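Carboxypeptidase D (PDB 3MN8) is a zinc-dependent metallocarboxypeptidase that releases C-terminal arginine and lysine from peptides and proteins, including growth factors, peptide hormones and neuropeptides. Local coordinates at residues Arg68-Arg73 with Arg165-Asn170; Ile171-Asp176 with Gln195-Ala200; Val106-Leu111 with Val140-Pro145; Asn99-Glu104 with Asn215-Ala220. All blocks are in the same frame, centred on the assembly; numbering follows the deposited sequence.

Contact 1. Residues Arg68-Arg73 with Arg165-Asn170; sequences RSLEGR and RGNAAN. With GEM ((2-guanidinoethylmercapto)succinic acid), chain G.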
loop_
_atom_site.group_PDB
_atom_site.type_symbol
_atom_site.label_atom_id
_atom_site.label_comp_id
_atom_site.label_asym_id
_atom_site.label_seq_id
_atom_site.Cartn_x
_atom_site.Cartn_y
_atom_site.Cartn_z
ATOM N N ARG A 68 13.103 3.087 14.567
ATOM C CA ARG A 68 12.536 2.965 15.891
ATOM C C ARG A 68 11.656 4.169 16.247
ATOM O O ARG A 68 11.833 5.266 15.711
ATOM C CB ARG A 68 13.654 2.759 16.909
ATOM C CG ARG A 68 13.879 1.307 17.311
ATOM C CD ARG A 68 15.301 1.116 17.809
ATOM N NE ARG A 68 15.511 -0.202 18.395
ATOM C CZ ARG A 68 16.607 -0.937 18.225
ATOM N NH1 ARG A 68 17.607 -0.495 17.474
ATOM N NH2 ARG A 68 16.698 -2.122 18.807
ATOM N N SER A 69 10.694 3.936 17.141
ATOM C CA SER A 69 9.786 4.968 17.606
ATOM C C SER A 69 10.478 5.824 18.663
ATOM O O SER A 69 11.602 5.526 19.089
ATOM C CB SER A 69 8.556 4.319 18.212
ATOM O OG SER A 69 8.848 3.815 19.510
ATOM N N LEU A 70 9.806 6.890 19.092
ATOM C CA LEU A 70 10.346 7.756 20.139
ATOM C C LEU A 70 10.788 6.934 21.335
ATOM O O LEU A 70 11.851 7.171 21.919
ATOM C CB LEU A 70 9.302 8.773 20.599
ATOM C CG LEU A 70 9.004 9.924 19.643
ATOM C CD1 LEU A 70 7.852 10.778 20.155
ATOM C CD2 LEU A 70 10.239 10.778 19.458
ATOM N N GLU A 71 9.964 5.960 21.690
ATOM C CA GLU A 71 10.159 5.251 22.937
ATOM C C GLU A 71 10.881 3.919 22.758
ATOM O O GLU A 71 10.798 3.034 23.614
ATOM C CB GLU A 71 8.816 5.072 23.623
ATOM C CG GLU A 71 8.136 6.389 23.905
ATOM C CD GLU A 71 6.809 6.202 24.586
ATOM O OE1 GLU A 71 6.070 5.268 24.191
ATOM O OE2 GLU A 71 6.503 6.991 25.505
ATOM N N GLY A 72 11.581 3.791 21.631
ATOM C CA GLY A 72 12.496 2.684 21.406
ATOM C C GLY A 72 11.926 1.463 20.707
ATOM O O GLY A 72 12.650 0.508 20.416
ATOM N N ARG A 73 10.629 1.478 20.434
ATOM C CA ARG A 73 9.992 0.329 19.811
ATOM C C ARG A 73 10.383 0.174 18.346
ATOM O O ARG A 73 10.439 1.150 17.594
ATOM C CB ARG A 73 8.481 0.436 19.964
ATOM C CG ARG A 73 8.066 0.658 21.405
ATOM C CD ARG A 73 6.567 0.630 21.539
ATOM N NE ARG A 73 6.150 1.391 22.711
ATOM C CZ ARG A 73 5.894 0.847 23.896
ATOM N NH1 ARG A 73 5.526 1.609 24.916
ATOM N NH2 ARG A 73 6.000 -0.462 24.056
ATOM N N ARG A 165 -3.774 8.097 19.290
ATOM C CA ARG A 165 -3.891 8.315 17.859
ATOM C C ARG A 165 -2.548 8.788 17.312
ATOM O O ARG A 165 -1.993 8.176 16.405
ATOM C CB ARG A 165 -5.013 9.322 17.553
ATOM C CG ARG A 165 -5.182 9.642 16.069
ATOM C CD ARG A 165 -6.342 10.605 15.817
ATOM N NE ARG A 165 -6.181 11.344 14.563
ATOM C CZ ARG A 165 -6.761 11.009 13.414
ATOM N NH1 ARG A 165 -7.546 9.945 13.354
ATOM N NH2 ARG A 165 -6.564 11.741 12.323
ATOM N N GLY A 166 -2.015 9.866 17.878
ATOM C CA GLY A 166 -0.731 10.394 17.446
ATOM C C GLY A 166 0.357 9.599 18.130
ATOM O O GLY A 166 0.054 8.685 18.901
ATOM N N ASN A 167 1.619 9.927 17.852
ATOM C CA ASN A 167 2.723 9.191 18.465
ATOM C C ASN A 167 2.918 9.608 19.914
ATOM O O ASN A 167 1.996 10.132 20.550
ATOM C CB ASN A 167 4.027 9.277 17.646
ATOM C CG ASN A 167 4.658 10.664 17.658
ATOM O OD1 ASN A 167 4.176 11.588 18.320
ATOM N ND2 ASN A 167 5.754 10.810 16.918
ATOM N N ALA A 168 4.109 9.364 20.443
ATOM C CA ALA A 168 4.360 9.640 21.854
ATOM C C ALA A 168 4.464 11.137 22.122
ATOM O O ALA A 168 4.292 11.574 23.258
ATOM C CB ALA A 168 5.616 8.917 22.333
ATOM N N ALA A 169 4.751 11.919 21.079
ATOM C CA ALA A 169 4.801 13.380 21.206
ATOM C C ALA A 169 3.433 13.990 20.880
ATOM O O ALA A 169 3.277 15.218 20.832
ATOM C CB ALA A 169 5.888 13.960 20.306
ATOM N N ASN A 170 2.447 13.119 20.660
ATOM C CA ASN A 170 1.080 13.532 20.370
ATOM C C ASN A 170 0.918 14.290 19.064
ATOM O O ASN A 170 0.011 15.117 18.940
ATOM C CB ASN A 170 0.508 14.368 21.513
ATOM C CG ASN A 170 -0.258 13.539 22.504
ATOM O OD1 ASN A 170 0.092 13.486 23.682
ATOM N ND2 ASN A 170 -1.309 12.879 22.035
HETATM C C8 GEM G . -8.246 10.292 7.976
HETATM S S7 GEM G . -7.304 9.525 6.688
HETATM C C6 GEM G . -8.602 9.012 5.599
HETATM C C5 GEM G . -9.547 10.141 5.194
HETATM N N3 GEM G . -8.807 11.042 4.325
HETATM C C1 GEM G . -9.199 12.235 3.890
HETATM N N4 GEM G . -8.412 12.951 3.097
HETATM N N2 GEM G . -10.382 12.720 4.253
HETATM C C9 GEM G . -7.274 11.009 8.875
HETATM O O14 GEM G . -6.051 10.868 8.651
HETATM O O15 GEM G . -7.714 11.723 9.800
HETATM C C10 GEM G . -9.129 9.303 8.756
HETATM C C11 GEM G . -8.412 8.277 9.625
HETATM O O12 GEM G . -8.762 7.077 9.508
HETATM O O13 GEM G . -7.536 8.652 10.446
#

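Contact 2. Residues Ile171-Asp176 with Gln195-Ala200; sequences IDLNRD and QPETAA. With GEM ((2-guanidinoethylmercapto)succinic acid), chain G.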
loop_
_atom_site.group_PDB
_atom_site.type_symbol
_atom_site.label_atom_id
_atom_site.label_comp_id
_atom_site.label_asym_id
_atom_site.label_seq_id
_atom_site.Cartn_x
_atom_site.Cartn_y
_atom_site.Cartn_z
ATOM N N ILE A 171 1.778 14.023 18.085
ATOM C CA ILE A 171 1.511 14.566 16.754
ATOM C C ILE A 171 0.937 13.502 15.833
ATOM O O ILE A 171 1.258 12.317 15.957
ATOM C CB ILE A 171 2.719 15.305 16.092
ATOM C CG1 ILE A 171 3.621 14.336 15.331
ATOM C CG2 ILE A 171 3.480 16.154 17.118
ATOM C CD1 ILE A 171 3.260 14.181 13.859
ATOM N N ASP A 172 0.073 13.953 14.923
ATOM C CA ASP A 172 -0.661 13.078 14.013
ATOM C C ASP A 172 0.207 12.715 12.806
ATOM O O ASP A 172 0.423 13.533 11.906
ATOM C CB ASP A 172 -1.979 13.746 13.579
ATOM C CG ASP A 172 -2.875 12.824 12.747
ATOM O OD1 ASP A 172 -2.342 11.930 12.029
ATOM O OD2 ASP A 172 -4.118 13.007 12.813
ATOM N N LEU A 173 0.706 11.481 12.799
ATOM C CA LEU A 173 1.623 11.048 11.762
ATOM C C LEU A 173 1.015 11.202 10.366
ATOM O O LEU A 173 1.740 11.335 9.381
ATOM C CB LEU A 173 2.078 9.612 12.025
ATOM C CG LEU A 173 2.907 9.428 13.301
ATOM C CD1 LEU A 173 3.183 7.953 13.572
ATOM C CD2 LEU A 173 4.207 10.236 13.230
ATOM N N ASN A 174 -0.312 11.210 10.281
ATOM C CA ASN A 174 -0.955 11.378 8.989
ATOM C C ASN A 174 -1.102 12.844 8.675
ATOM O O ASN A 174 -1.893 13.219 7.809
ATOM C CB ASN A 174 -2.316 10.696 8.935
ATOM C CG ASN A 174 -2.687 10.235 7.533
ATOM O OD1 ASN A 174 -1.828 10.103 6.650
ATOM N ND2 ASN A 174 -3.972 9.969 7.327
ATOM N N ARG A 175 -0.360 13.677 9.400
ATOM C CA ARG A 175 -0.165 15.073 8.998
ATOM C C ARG A 175 1.314 15.417 8.870
ATOM O O ARG A 175 1.671 16.550 8.568
ATOM C CB ARG A 175 -0.812 16.047 9.974
ATOM C CG ARG A 175 -2.258 15.765 10.232
ATOM C CD ARG A 175 -3.074 15.640 8.951
ATOM N NE ARG A 175 -4.482 15.626 9.298
ATOM C CZ ARG A 175 -5.296 14.576 9.298
ATOM N NH1 ARG A 175 -6.549 14.754 9.677
ATOM N NH2 ARG A 175 -4.896 13.377 8.910
ATOM N N ASP A 176 2.175 14.430 9.087
ATOM C CA ASP A 176 3.593 14.712 9.287
ATOM C C ASP A 176 4.482 14.462 8.067
ATOM O O ASP A 176 5.685 14.721 8.110
ATOM C CB ASP A 176 4.110 13.917 10.485
ATOM C CG ASP A 176 5.395 14.477 11.038
ATOM O OD1 ASP A 176 5.540 15.713 11.034
ATOM O OD2 ASP A 176 6.250 13.682 11.480
ATOM N N GLN A 195 8.639 13.270 12.754
ATOM C CA GLN A 195 8.606 12.202 13.734
ATOM C C GLN A 195 9.415 11.010 13.222
ATOM O O GLN A 195 9.404 10.692 12.028
ATOM C CB GLN A 195 7.174 11.787 14.058
ATOM C CG GLN A 195 6.310 12.929 14.561
ATOM C CD GLN A 195 6.863 13.610 15.808
ATOM O OE1 GLN A 195 7.122 12.964 16.823
ATOM N NE2 GLN A 195 7.016 14.927 15.742
ATOM N N PRO A 196 10.132 10.352 14.143
ATOM C CA PRO A 196 10.981 9.196 13.863
ATOM C C PRO A 196 10.242 8.286 12.909
ATOM O O PRO A 196 10.784 7.815 11.919
ATOM C CB PRO A 196 11.075 8.501 15.225
ATOM C CG PRO A 196 10.888 9.567 16.208
ATOM C CD PRO A 196 9.967 10.580 15.587
ATOM N N GLU A 197 8.977 8.057 13.223
ATOM C CA GLU A 197 8.190 7.056 12.533
ATOM C C GLU A 197 7.970 7.491 11.102
ATOM O O GLU A 197 8.063 6.692 10.181
ATOM C CB GLU A 197 6.851 6.849 13.258
ATOM C CG GLU A 197 6.969 6.259 14.676
ATOM C CD GLU A 197 7.149 7.323 15.754
ATOM O OE1 GLU A 197 7.275 6.941 16.949
ATOM O OE2 GLU A 197 7.151 8.530 15.402
ATOM N N THR A 198 7.686 8.774 10.930
ATOM C CA THR A 198 7.487 9.347 9.612
ATOM C C THR A 198 8.779 9.200 8.818
ATOM O O THR A 198 8.799 8.602 7.740
ATOM C CB THR A 198 7.137 10.839 9.718
ATOM O OG1 THR A 198 6.159 11.054 10.754
ATOM C CG2 THR A 198 6.633 11.365 8.378
ATOM N N ALA A 199 9.863 9.749 9.363
ATOM C CA ALA A 199 11.173 9.699 8.716
ATOM C C ALA A 199 11.515 8.289 8.244
ATOM O O ALA A 199 11.959 8.097 7.120
ATOM C CB ALA A 199 12.264 10.220 9.666
ATOM N N ALA A 200 11.314 7.307 9.114
ATOM C CA ALA A 200 11.599 5.922 8.784
ATOM C C ALA A 200 10.855 5.509 7.523
ATOM O O ALA A 200 11.430 4.932 6.597
ATOM C CB ALA A 200 11.203 5.012 9.947
HETATM C C8 GEM G . -8.246 10.292 7.976
HETATM S S7 GEM G . -7.304 9.525 6.688
HETATM C C6 GEM G . -8.602 9.012 5.599
HETATM C C5 GEM G . -9.547 10.141 5.194
HETATM N N3 GEM G . -8.807 11.042 4.325
HETATM C C1 GEM G . -9.199 12.235 3.890
HETATM N N4 GEM G . -8.412 12.951 3.097
HETATM N N2 GEM G . -10.382 12.720 4.253
HETATM C C9 GEM G . -7.274 11.009 8.875
HETATM O O14 GEM G . -6.051 10.868 8.651
HETATM O O15 GEM G . -7.714 11.723 9.800
HETATM C C10 GEM G . -9.129 9.303 8.756
HETATM C C11 GEM G . -8.412 8.277 9.625
HETATM O O12 GEM G . -8.762 7.077 9.508
HETATM O O13 GEM G . -7.536 8.652 10.446
HETATM O O HOH W 1 6.473 16.474 13.241
#

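Contact 3. Residues Val106-Leu111 with Val140-Pro145; sequences VGRQLL and VPTMNP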
loop_
_atom_site.group_PDB
_atom_site.type_symbol
_atom_site.label_atom_id
_atom_site.label_comp_id
_atom_site.label_asym_id
_atom_site.label_seq_id
_atom_site.Cartn_x
_atom_site.Cartn_y
_atom_site.Cartn_z
ATOM N N VAL A 106 -7.763 -2.608 13.927
ATOM C CA VAL A 106 -8.149 -3.799 13.161
ATOM C C VAL A 106 -7.128 -4.134 12.049
ATOM O O VAL A 106 -6.666 -5.273 11.929
ATOM C CB VAL A 106 -9.585 -3.669 12.574
ATOM C CG1 VAL A 106 -9.980 -4.920 11.779
ATOM C CG2 VAL A 106 -10.594 -3.388 13.682
ATOM N N GLY A 107 -6.767 -3.135 11.246
ATOM C CA GLY A 107 -5.787 -3.319 10.186
ATOM C C GLY A 107 -4.538 -3.996 10.712
ATOM O O GLY A 107 -3.983 -4.907 10.081
ATOM N N ARG A 108 -4.095 -3.536 11.880
ATOM C CA ARG A 108 -2.968 -4.144 12.577
ATOM C C ARG A 108 -3.105 -5.655 12.568
ATOM O O ARG A 108 -2.258 -6.361 12.018
ATOM C CB ARG A 108 -2.873 -3.641 14.024
ATOM C CG ARG A 108 -2.078 -4.569 14.913
ATOM C CD ARG A 108 -2.063 -4.151 16.377
ATOM N NE ARG A 108 -1.004 -3.189 16.644
ATOM C CZ ARG A 108 0.112 -3.402 17.341
ATOM N NH1 ARG A 108 0.380 -4.572 17.909
ATOM N NH2 ARG A 108 0.969 -2.399 17.473
ATOM N N GLN A 109 -4.183 -6.149 13.164
ATOM C CA GLN A 109 -4.372 -7.594 13.296
ATOM C C GLN A 109 -4.589 -8.288 11.962
ATOM O O GLN A 109 -4.132 -9.427 11.779
ATOM C CB GLN A 109 -5.512 -7.933 14.259
ATOM C CG GLN A 109 -5.065 -8.072 15.695
ATOM C CD GLN A 109 -3.863 -8.972 15.824
ATOM O OE1 GLN A 109 -2.801 -8.551 16.289
ATOM N NE2 GLN A 109 -4.017 -10.220 15.407
ATOM N N LEU A 110 -5.270 -7.611 11.034
ATOM C CA LEU A 110 -5.486 -8.178 9.701
ATOM C C LEU A 110 -4.175 -8.465 8.960
ATOM O O LEU A 110 -4.067 -9.451 8.214
ATOM C CB LEU A 110 -6.372 -7.272 8.853
ATOM C CG LEU A 110 -7.849 -7.220 9.253
ATOM C CD1 LEU A 110 -8.611 -6.382 8.251
ATOM C CD2 LEU A 110 -8.448 -8.596 9.315
ATOM N N LEU A 111 -3.180 -7.608 9.163
ATOM C CA LEU A 111 -1.898 -7.805 8.510
ATOM C C LEU A 111 -1.132 -8.916 9.193
ATOM O O LEU A 111 -0.390 -9.654 8.554
ATOM C CB LEU A 111 -1.081 -6.520 8.510
ATOM C CG LEU A 111 -1.561 -5.477 7.506
ATOM C CD1 LEU A 111 -0.634 -4.267 7.485
ATOM C CD2 LEU A 111 -1.633 -6.136 6.137
ATOM N N VAL A 140 3.481 -4.303 7.106
ATOM C CA VAL A 140 3.781 -3.485 8.272
ATOM C C VAL A 140 2.521 -3.354 9.141
ATOM O O VAL A 140 1.750 -2.390 9.005
ATOM C CB VAL A 140 4.275 -2.080 7.853
ATOM C CG1 VAL A 140 4.815 -1.306 9.060
ATOM C CG2 VAL A 140 5.334 -2.185 6.757
ATOM N N PRO A 141 2.297 -4.333 10.031
ATOM C CA PRO A 141 1.142 -4.356 10.940
ATOM C C PRO A 141 0.953 -3.056 11.734
ATOM O O PRO A 141 -0.180 -2.614 11.926
ATOM C CB PRO A 141 1.472 -5.519 11.888
ATOM C CG PRO A 141 2.312 -6.416 11.080
ATOM C CD PRO A 141 3.140 -5.531 10.189
ATOM N N THR A 142 2.043 -2.464 12.213
ATOM C CA THR A 142 1.963 -1.172 12.887
ATOM C C THR A 142 3.067 -0.220 12.460
ATOM O O THR A 142 4.189 -0.629 12.124
ATOM C CB THR A 142 1.987 -1.277 14.427
ATOM O OG1 THR A 142 1.895 0.042 14.980
ATOM C CG2 THR A 142 3.278 -1.893 14.906
ATOM N N MET A 143 2.721 1.059 12.503
ATOM C CA MET A 143 3.605 2.149 12.121
ATOM C C MET A 143 3.631 3.124 13.308
ATOM O O MET A 143 4.332 4.139 13.294
ATOM C CB MET A 143 3.046 2.804 10.859
ATOM C CG MET A 143 3.926 3.828 10.220
ATOM S SD MET A 143 3.016 4.739 8.958
ATOM C CE MET A 143 3.807 6.343 9.112
ATOM N N ASN A 144 2.861 2.792 14.344
ATOM C CA ASN A 144 2.798 3.609 15.542
ATOM C C ASN A 144 2.633 2.767 16.814
ATOM O O ASN A 144 1.552 2.732 17.420
ATOM C CB ASN A 144 1.676 4.629 15.423
ATOM C CG ASN A 144 1.659 5.601 16.579
ATOM O OD1 ASN A 144 2.578 5.618 17.407
ATOM N ND2 ASN A 144 0.615 6.420 16.647
ATOM N N PRO A 145 3.721 2.091 17.222
ATOM C CA PRO A 145 3.756 1.250 18.427
ATOM C C PRO A 145 3.486 2.068 19.690
ATOM O O PRO A 145 2.776 1.629 20.597
ATOM C CB PRO A 145 5.203 0.727 18.462
ATOM C CG PRO A 145 5.817 1.100 17.152
ATOM C CD PRO A 145 5.050 2.244 16.600
#

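Contact 4. Residues Asn99-Glu104 with Asn215-Ala220; sequences NMHGDE and NFHGGA. With ZN (zinc ion), chain F; GEM ((2-guanidinoethylmercapto)succinic acid), chain G.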
loop_
_atom_site.group_PDB
_atom_site.type_symbol
_atom_site.label_atom_id
_atom_site.label_comp_id
_atom_site.label_asym_id
_atom_site.label_seq_id
_atom_site.Cartn_x
_atom_site.Cartn_y
_atom_site.Cartn_z
ATOM N N ASN A 99 -2.222 0.647 11.357
ATOM C CA ASN A 99 -2.071 1.196 12.699
ATOM C C ASN A 99 -1.210 2.448 12.807
ATOM O O ASN A 99 -0.498 2.620 13.806
ATOM C CB ASN A 99 -1.528 0.130 13.654
ATOM C CG ASN A 99 -1.696 0.520 15.113
ATOM O OD1 ASN A 99 -0.736 0.553 15.876
ATOM N ND2 ASN A 99 -2.923 0.839 15.500
ATOM N N MET A 100 -1.275 3.326 11.805
ATOM C CA MET A 100 -0.510 4.567 11.887
ATOM C C MET A 100 -1.131 5.447 12.954
ATOM O O MET A 100 -0.436 6.154 13.686
ATOM C CB MET A 100 -0.427 5.281 10.539
ATOM C CG MET A 100 -1.652 6.081 10.150
ATOM S SD MET A 100 -1.378 6.908 8.572
ATOM C CE MET A 100 0.253 7.598 8.846
ATOM N N HIS A 101 -2.452 5.394 13.044
ATOM C CA HIS A 101 -3.135 5.924 14.206
ATOM C C HIS A 101 -3.274 4.755 15.171
ATOM O O HIS A 101 -4.056 3.812 14.932
ATOM C CB HIS A 101 -4.487 6.521 13.828
ATOM C CG HIS A 101 -4.381 7.672 12.877
ATOM N ND1 HIS A 101 -4.722 7.575 11.546
ATOM C CD2 HIS A 101 -3.942 8.938 13.062
ATOM C CE1 HIS A 101 -4.517 8.740 10.957
ATOM N NE2 HIS A 101 -4.044 9.585 11.854
ATOM N N GLY A 102 -2.470 4.812 16.236
ATOM C CA GLY A 102 -2.388 3.760 17.234
ATOM C C GLY A 102 -3.706 3.200 17.759
ATOM O O GLY A 102 -3.776 2.031 18.139
ATOM N N ASP A 103 -4.751 4.022 17.796
ATOM C CA ASP A 103 -6.050 3.573 18.293
ATOM C C ASP A 103 -6.933 2.951 17.204
ATOM O O ASP A 103 -8.034 2.493 17.481
ATOM C CB ASP A 103 -6.779 4.723 18.988
ATOM C CG ASP A 103 -6.708 6.025 18.205
ATOM O OD1 ASP A 103 -6.967 7.084 18.809
ATOM O OD2 ASP A 103 -6.398 5.998 16.993
ATOM N N GLU A 104 -6.448 2.954 15.966
ATOM C CA GLU A 104 -7.136 2.297 14.859
ATOM C C GLU A 104 -6.432 0.976 14.590
ATOM O O GLU A 104 -5.413 0.928 13.884
ATOM C CB GLU A 104 -7.115 3.179 13.616
ATOM C CG GLU A 104 -7.721 4.561 13.821
ATOM C CD GLU A 104 -7.449 5.465 12.649
ATOM O OE1 GLU A 104 -6.991 4.944 11.615
ATOM O OE2 GLU A 104 -7.672 6.686 12.755
ATOM N N ASN A 215 -2.792 1.764 3.146
ATOM C CA ASN A 215 -2.695 1.875 4.599
ATOM C C ASN A 215 -4.069 1.945 5.302
ATOM O O ASN A 215 -5.037 2.527 4.787
ATOM C CB ASN A 215 -1.665 2.930 5.071
ATOM C CG ASN A 215 -2.171 4.342 4.979
ATOM O OD1 ASN A 215 -2.383 4.990 6.003
ATOM N ND2 ASN A 215 -2.353 4.843 3.757
ATOM N N PHE A 216 -4.147 1.295 6.463
ATOM C CA PHE A 216 -5.420 0.973 7.062
ATOM C C PHE A 216 -5.699 1.823 8.273
ATOM O O PHE A 216 -4.826 2.061 9.109
ATOM C CB PHE A 216 -5.469 -0.513 7.407
ATOM C CG PHE A 216 -5.218 -1.394 6.227
ATOM C CD1 PHE A 216 -3.935 -1.793 5.898
ATOM C CD2 PHE A 216 -6.266 -1.792 5.415
ATOM C CE1 PHE A 216 -3.707 -2.588 4.791
ATOM C CE2 PHE A 216 -6.036 -2.589 4.299
ATOM C CZ PHE A 216 -4.763 -2.985 3.990
ATOM N N HIS A 217 -6.943 2.270 8.353
ATOM C CA HIS A 217 -7.393 3.136 9.409
ATOM C C HIS A 217 -8.722 2.613 9.920
ATOM O O HIS A 217 -9.300 1.698 9.340
ATOM C CB HIS A 217 -7.569 4.557 8.871
ATOM C CG HIS A 217 -6.287 5.212 8.464
ATOM N ND1 HIS A 217 -5.671 6.177 9.228
ATOM C CD2 HIS A 217 -5.495 5.028 7.378
ATOM C CE1 HIS A 217 -4.562 6.572 8.629
ATOM N NE2 HIS A 217 -4.431 5.887 7.504
ATOM N N GLY A 218 -9.207 3.207 11.002
ATOM C CA GLY A 218 -10.490 2.830 11.553
ATOM C C GLY A 218 -11.270 4.089 11.830
ATOM O O GLY A 218 -10.703 5.184 11.841
ATOM N N GLY A 219 -12.568 3.943 12.040
ATOM C CA GLY A 219 -13.408 5.086 12.320
ATOM C C GLY A 219 -14.561 5.061 11.351
ATOM O O GLY A 219 -15.646 5.587 11.616
ATOM N N ALA A 220 -14.328 4.419 10.216
ATOM C CA ALA A 220 -15.365 4.320 9.210
ATOM C C ALA A 220 -15.068 3.120 8.340
ATOM O O ALA A 220 -14.075 2.436 8.555
ATOM C CB ALA A 220 -15.433 5.605 8.381
HETATM ZN ZN ZN F . -6.661 6.837 10.996
HETATM C C8 GEM G . -8.246 10.292 7.976
HETATM S S7 GEM G . -7.304 9.525 6.688
HETATM C C6 GEM G . -8.602 9.012 5.599
HETATM C C5 GEM G . -9.547 10.141 5.194
HETATM N N3 GEM G . -8.807 11.042 4.325
HETATM C C1 GEM G . -9.199 12.235 3.890
HETATM N N4 GEM G . -8.412 12.951 3.097
HETATM N N2 GEM G . -10.382 12.720 4.253
HETATM C C9 GEM G . -7.274 11.009 8.875
HETATM O O14 GEM G . -6.051 10.868 8.651
HETATM O O15 GEM G . -7.714 11.723 9.800
HETATM C C10 GEM G . -9.129 9.303 8.756
HETATM C C11 GEM G . -8.412 8.277 9.625
HETATM O O12 GEM G . -8.762 7.077 9.508
HETATM O O13 GEM G . -7.536 8.652 10.446
HETATM O O HOH W 2 -2.370 2.994 8.973
#

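Contact 1. Residues Arg68-Arg73 with Arg165-Asn170
Leu70 and Glu71 reach over the methyl group of Ala168, and apolar packing carries this small contact between two type I beta turns. CD1 of Leu70 lies 3.6 Å from CB of Ala168 and 3.7 Å from CB of Ala169, one branch touching both methyls. With CG anti to the carbonyl carbon (chi1 -74°), the leucine leans to the far turn, where CD1 also meets the amide of Asn167. Beside it, the carboxylate end of Glu71 rests on Ala168, CD to CB 3.7 Å.

The polar bonds serve the turns separately. Ser69 OG accepts from Arg73 N at 3.1 Å, while Asn167 OD1 takes Ala169 N at 2.8 Å from above its amide plane, making an Asx turn. Asn167 ND2 is engaged by Gln195 and Glu197.

Charge enters through Arg165: NH2, at the guanidinium edge, donates to O15 of GEM at 2.8 Å, and NH1 to O13 at 3.2 Å. Asp172 forms a salt bridge with the same guanidinium.

In the fold, residues 68-73 join strands 61-68 and 74-80 of the catalytic domain's sheet as a hairpin turn, and Leu70 also touches Asp146 of helix 145-149 and Pro196 of helix 196-205.

Contact 2. Residues Ile171-Asp176 with Gln195-Ala200
One carboxylate oxygen, Asp176 OD2, takes two donors from the start of helix 196-205. The backbone N of Gln195, the N-cap residue, approaches its syn lone pair at 2.7 Å, nearly straight (170°). From the anti side, slightly out of the carboxylate plane, Thr198 OG1 donates at 2.7 Å. CG anti to the backbone N (chi1 -161°) swings the aspartate toward both. Its second oxygen, OD1, receives a hydrogen bond from a water that accepts from Gln195 NE2; Gln195 OE1 is hydrogen-bonded to Asn167. A leucine at Asp176 would probably leave Gln195 N and the Thr198 hydroxyl without their common acceptor and free the threonine to turn.

Next to this polar corner, Leu173 spreads its branches over the helix: CD2 packs against CB of Gln195 and CD1 against CB of Glu197, the latter at 3.8 Å.

The other side of residues 171-176 serves the pocket. Asn174 ND2 donates to O14 of GEM at 2.6 Å, and Arg175 NH2 reaches the same oxygen at 2.8 Å while NH1 bonds to O15.

Asp176 therefore holds the helix start, its charge probably eased by the helix N-terminus, while Asn174 and Arg175 grip a carboxylate, as expected where a peptide's C-terminus binds.

Contact 3. Residues Val106-Leu111 with Val140-Pro145
Arg108, on the first turns of helix 106-121, meets residues 140-145 with backbone and tip. Its CA points a hydrogen at the carbonyl O of Pro141 (CA to O 3.2 Å, 150° at the hydrogen), a contact that only a close approach of the two main chains allows. The side chain runs alongside Thr142, both pointing the same way. A bend at chi3 (-86°) brings NH2 to CB of the threonine at 3.4 Å and close to its CG2, the guanidinium oblique to CB. Tyr148 makes a cation-pi contact with the arginine. Thr142 OG1 is bonded to Asn99 and accepts from Asn144 N at 3.0 Å in an ST turn, just before helix 145-149, which Asn144 N-caps.

The contact lies inside a beta-alpha-beta crossover: parallel neighbours 93-97 and 136-140 are joined through helices 106-121 and 126-134, and the first helix is laid here against the end of the second strand and the loop that follows it.

One turn on, Leu111 points at that strand end. Its CD1 sits 3.4 Å from the carbonyl O of Val140, and its CB faces CG of Pro141 at 4.3 Å. The proline ring packs on Leu46 and Phe50 of helix 43-56.

Contact 4. Residues Asn99-Glu104 with Asn215-Ala220
The catalytic zinc site of the M14 carboxypeptidases is assembled here: the HxxE motif of His101 and Glu104 comes from the loop after strand 93-97, and the third protein ligand, His217, from strand 212-217. His101 ND1 and His217 ND1 each lie 2.1 Å from the zinc. Glu104 is modelled as bidentate, OE1 and OE2 each 2.0 Å from the metal, though the position of OE1, too close to His217, is doubtful. The inhibitor's carboxylate completes the sphere, GEM O13 at 2.1 Å and O12, less surely placed, at 2.6 Å. The two imidazoles meet rim to rim with their planes 55° apart, and the thioether sulfur of GEM lies over one face of His217.

A second shell sets the rings. His217 NE2 donates to Asn215 OD1 at 2.7 Å, and His101 NE2 is paired with Asp172. Met100 CG lies between the backbone N and the carbonyl carbon (chi1 80°), which carries SD to the edge of the His217 ring, 4.1 Å from its centroid. An alanine at Met100 would probably leave this edge of His217 without its sulfur neighbour and open a gap beside Asn215. Within the loop, Asn99 ND2 bonds to the carbonyl oxygens of Gly102 and Glu104, while Thr142 holds its OD1.

With a carboxylate on the metal, the inhibitor probably takes the place that water and the scissile carbonyl would use in catalysis.

Contacts 3 and 4 are buried, their centres about 8 Å apart, and both pack around the end of strand 93-97; contact 2 is partly buried and contact 1 lies at the surface. Their chemistry follows: turn-to-turn methyl packing in contact 1, with no polar bond between its segments; a carboxylate gripped at a helix start in contact 2; a helix packed on the loop that leaves a strand in contact 3; and metal coordination in contact 4. Contacts 1, 2 and 4 share the inhibitor, and Asp172 ties contact 2 to contacts 1 and 4. Contact 3 touches no ligand, but its loop is fastened to the zinc-binding loop of contact 4.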